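Local coordinates for uncharacterized protein lp_2219 (Lactobacillus plantarum, PDB 3HFQ) that is of unknown function but folds as a seven-bladed beta-propeller of the lactonase family, so it may act as a lactonase, at residues I211-Y216 and G273-I278. The protein carries 1 engineered substitution. Residues are numbered along the deposited sequence; the frame is centred on the assembly and turned at random.
Sequences IASLKY and GHLTLI
Ser213 gives the hydroxyl proton of OG to the carbonyl oxygen of Gly273, and this is the one hydrogen bond between residues 211-216 and 273-278. OG lies 2.7 Å from Gly273 O, and the C=O...OG angle of 160° brings the donor in almost head-on. The side chain gets there because OG stands anti to its own carbonyl carbon and beside the backbone N (chi1 -75°), which places it at Gly273 O. Both residues are buried, so a polar carbonyl inside the interface gains a partner. Gly273 has a positive phi of 69°, easily adopted without a side chain.

The apolar part is carried by Leu275. Its CD1 meets CG2 of Ile211 at 3.6 Å, the two side chains crossing at about a right angle, while Leu275 CG rests 3.6 Å from Ser213 OG and flanks the hydroxyl with hydrocarbon. Leu254 touches both Ile211 and Leu275, as does Val229, so the pair belongs to a larger apolar layer. An alanine in place of Ser213 would probably leave Gly273 O without its hydroxyl donor and open a small gap beside Leu275.

The backbones do not pair: Ser213 and Gly273, with CA atoms 6.0 Å apart, mark the nearest approach. Strand 210-217 is the third of its four-stranded antiparallel sheet; residues 275-278 begin strand 275-282, an outermost strand of the next sheet, with Gly273 and His274 just ahead of it. Such side-chain packing between successive blades is characteristic of the beta-propeller.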
loop_
_atom_site.group_PDB
_atom_site.type_symbol
_atom_site.label_atom_id
_atom_site.label_comp_id
_atom_site.label_asym_id
_atom_site.label_seq_id
_atom_site.Cartn_x
_atom_site.Cartn_y
_atom_site.Cartn_z
ATOM N N ILE A 211 -11.695 -6.266 -8.309
ATOM C CA ILE A 211 -10.828 -7.040 -7.434
ATOM C C ILE A 211 -10.831 -8.455 -7.986
ATOM O O ILE A 211 -11.887 -9.014 -8.280
ATOM C CB ILE A 211 -11.317 -7.098 -5.968
ATOM C CG1 ILE A 211 -11.202 -5.719 -5.314
ATOM C CG2 ILE A 211 -10.456 -8.105 -5.183
ATOM C CD1 ILE A 211 -11.667 -5.688 -3.861
ATOM N N ALA A 212 -9.646 -9.025 -8.146
ATOM C CA ALA A 212 -9.531 -10.383 -8.644
ATOM C C ALA A 212 -9.142 -11.288 -7.484
ATOM O O ALA A 212 -8.220 -10.970 -6.729
ATOM C CB ALA A 212 -8.470 -10.451 -9.737
ATOM N N SER A 213 -9.862 -12.393 -7.310
ATOM C CA SER A 213 -9.510 -13.338 -6.260
ATOM C C SER A 213 -8.552 -14.310 -6.936
ATOM O O SER A 213 -8.823 -14.775 -8.045
ATOM C CB SER A 213 -10.742 -14.093 -5.744
ATOM O OG SER A 213 -11.542 -13.276 -4.909
ATOM N N LEU A 214 -7.434 -14.609 -6.281
ATOM C CA LEU A 214 -6.440 -15.514 -6.849
ATOM C C LEU A 214 -6.086 -16.627 -5.876
ATOM O O LEU A 214 -6.085 -16.420 -4.662
ATOM C CB LEU A 214 -5.149 -14.756 -7.171
ATOM C CG LEU A 214 -5.238 -13.411 -7.898
ATOM C CD1 LEU A 214 -3.870 -12.746 -7.877
ATOM C CD2 LEU A 214 -5.729 -13.620 -9.329
ATOM N N LYS A 215 -5.793 -17.805 -6.418
ATOM C CA LYS A 215 -5.368 -18.933 -5.603
ATOM C C LYS A 215 -3.850 -18.963 -5.770
ATOM O O LYS A 215 -3.348 -18.894 -6.893
ATOM C CB LYS A 215 -5.968 -20.245 -6.124
ATOM C CG LYS A 215 -5.517 -21.487 -5.357
ATOM C CD LYS A 215 -6.161 -21.569 -3.977
ATOM C CE LYS A 215 -5.580 -22.713 -3.148
ATOM N NZ LYS A 215 -4.153 -22.463 -2.790
ATOM N N TYR A 216 -3.119 -19.050 -4.665
ATOM C CA TYR A 216 -1.660 -19.091 -4.727
ATOM C C TYR A 216 -1.161 -20.464 -4.290
ATOM O O TYR A 216 -1.644 -21.020 -3.308
ATOM C CB TYR A 216 -1.061 -18.019 -3.812
ATOM C CG TYR A 216 0.453 -17.977 -3.814
ATOM C CD1 TYR A 216 1.157 -17.530 -4.933
ATOM C CD2 TYR A 216 1.182 -18.375 -2.693
ATOM C CE1 TYR A 216 2.549 -17.477 -4.935
ATOM C CE2 TYR A 216 2.575 -18.330 -2.683
ATOM C CZ TYR A 216 3.252 -17.877 -3.808
ATOM O OH TYR A 216 4.628 -17.812 -3.798
ATOM N N GLY A 273 -12.088 -18.262 -1.625
ATOM C CA GLY A 273 -11.778 -16.906 -2.044
ATOM C C GLY A 273 -12.893 -16.057 -2.629
ATOM O O GLY A 273 -12.622 -14.995 -3.185
ATOM N N HIS A 274 -14.142 -16.494 -2.512
ATOM C CA HIS A 274 -15.235 -15.705 -3.067
ATOM C C HIS A 274 -15.496 -14.437 -2.260
ATOM O O HIS A 274 -15.339 -14.417 -1.038
ATOM C CB HIS A 274 -16.511 -16.542 -3.173
ATOM C CG HIS A 274 -16.493 -17.526 -4.303
ATOM N ND1 HIS A 274 -15.759 -18.692 -4.264
ATOM C CD2 HIS A 274 -17.098 -17.501 -5.514
ATOM C CE1 HIS A 274 -15.912 -19.343 -5.403
ATOM N NE2 HIS A 274 -16.718 -18.645 -6.181
ATOM N N LEU A 275 -15.893 -13.379 -2.963
ATOM C CA LEU A 275 -16.167 -12.084 -2.350
ATOM C C LEU A 275 -17.614 -11.629 -2.532
ATOM O O LEU A 275 -18.221 -11.849 -3.581
ATOM C CB LEU A 275 -15.242 -11.025 -2.952
ATOM C CG LEU A 275 -13.742 -11.312 -2.875
ATOM C CD1 LEU A 275 -12.979 -10.223 -3.620
ATOM C CD2 LEU A 275 -13.313 -11.380 -1.420
ATOM N N THR A 276 -18.151 -10.984 -1.500
ATOM C CA THR A 276 -19.512 -10.460 -1.510
ATOM C C THR A 276 -19.499 -9.040 -0.950
ATOM O O THR A 276 -19.119 -8.832 0.199
ATOM C CB THR A 276 -20.454 -11.310 -0.634
ATOM O OG1 THR A 276 -20.575 -12.624 -1.192
ATOM C CG2 THR A 276 -21.838 -10.663 -0.556
ATOM N N LEU A 277 -19.914 -8.070 -1.762
ATOM C CA LEU A 277 -19.949 -6.673 -1.330
ATOM C C LEU A 277 -21.024 -6.496 -0.264
ATOM O O LEU A 277 -22.186 -6.824 -0.493
ATOM C CB LEU A 277 -20.266 -5.757 -2.513
ATOM C CG LEU A 277 -20.320 -4.257 -2.211
ATOM C CD1 LEU A 277 -18.918 -3.757 -1.908
ATOM C CD2 LEU A 277 -20.904 -3.512 -3.397
ATOM N N ILE A 278 -20.644 -5.981 0.901
ATOM C CA ILE A 278 -21.618 -5.786 1.966
ATOM C C ILE A 278 -21.764 -4.332 2.405
ATOM O O ILE A 278 -22.691 -3.999 3.147
ATOM C CB ILE A 278 -21.290 -6.655 3.208
ATOM C CG1 ILE A 278 -19.939 -6.252 3.798
ATOM C CG2 ILE A 278 -21.276 -8.132 2.823
ATOM C CD1 ILE A 278 -19.683 -6.841 5.169
#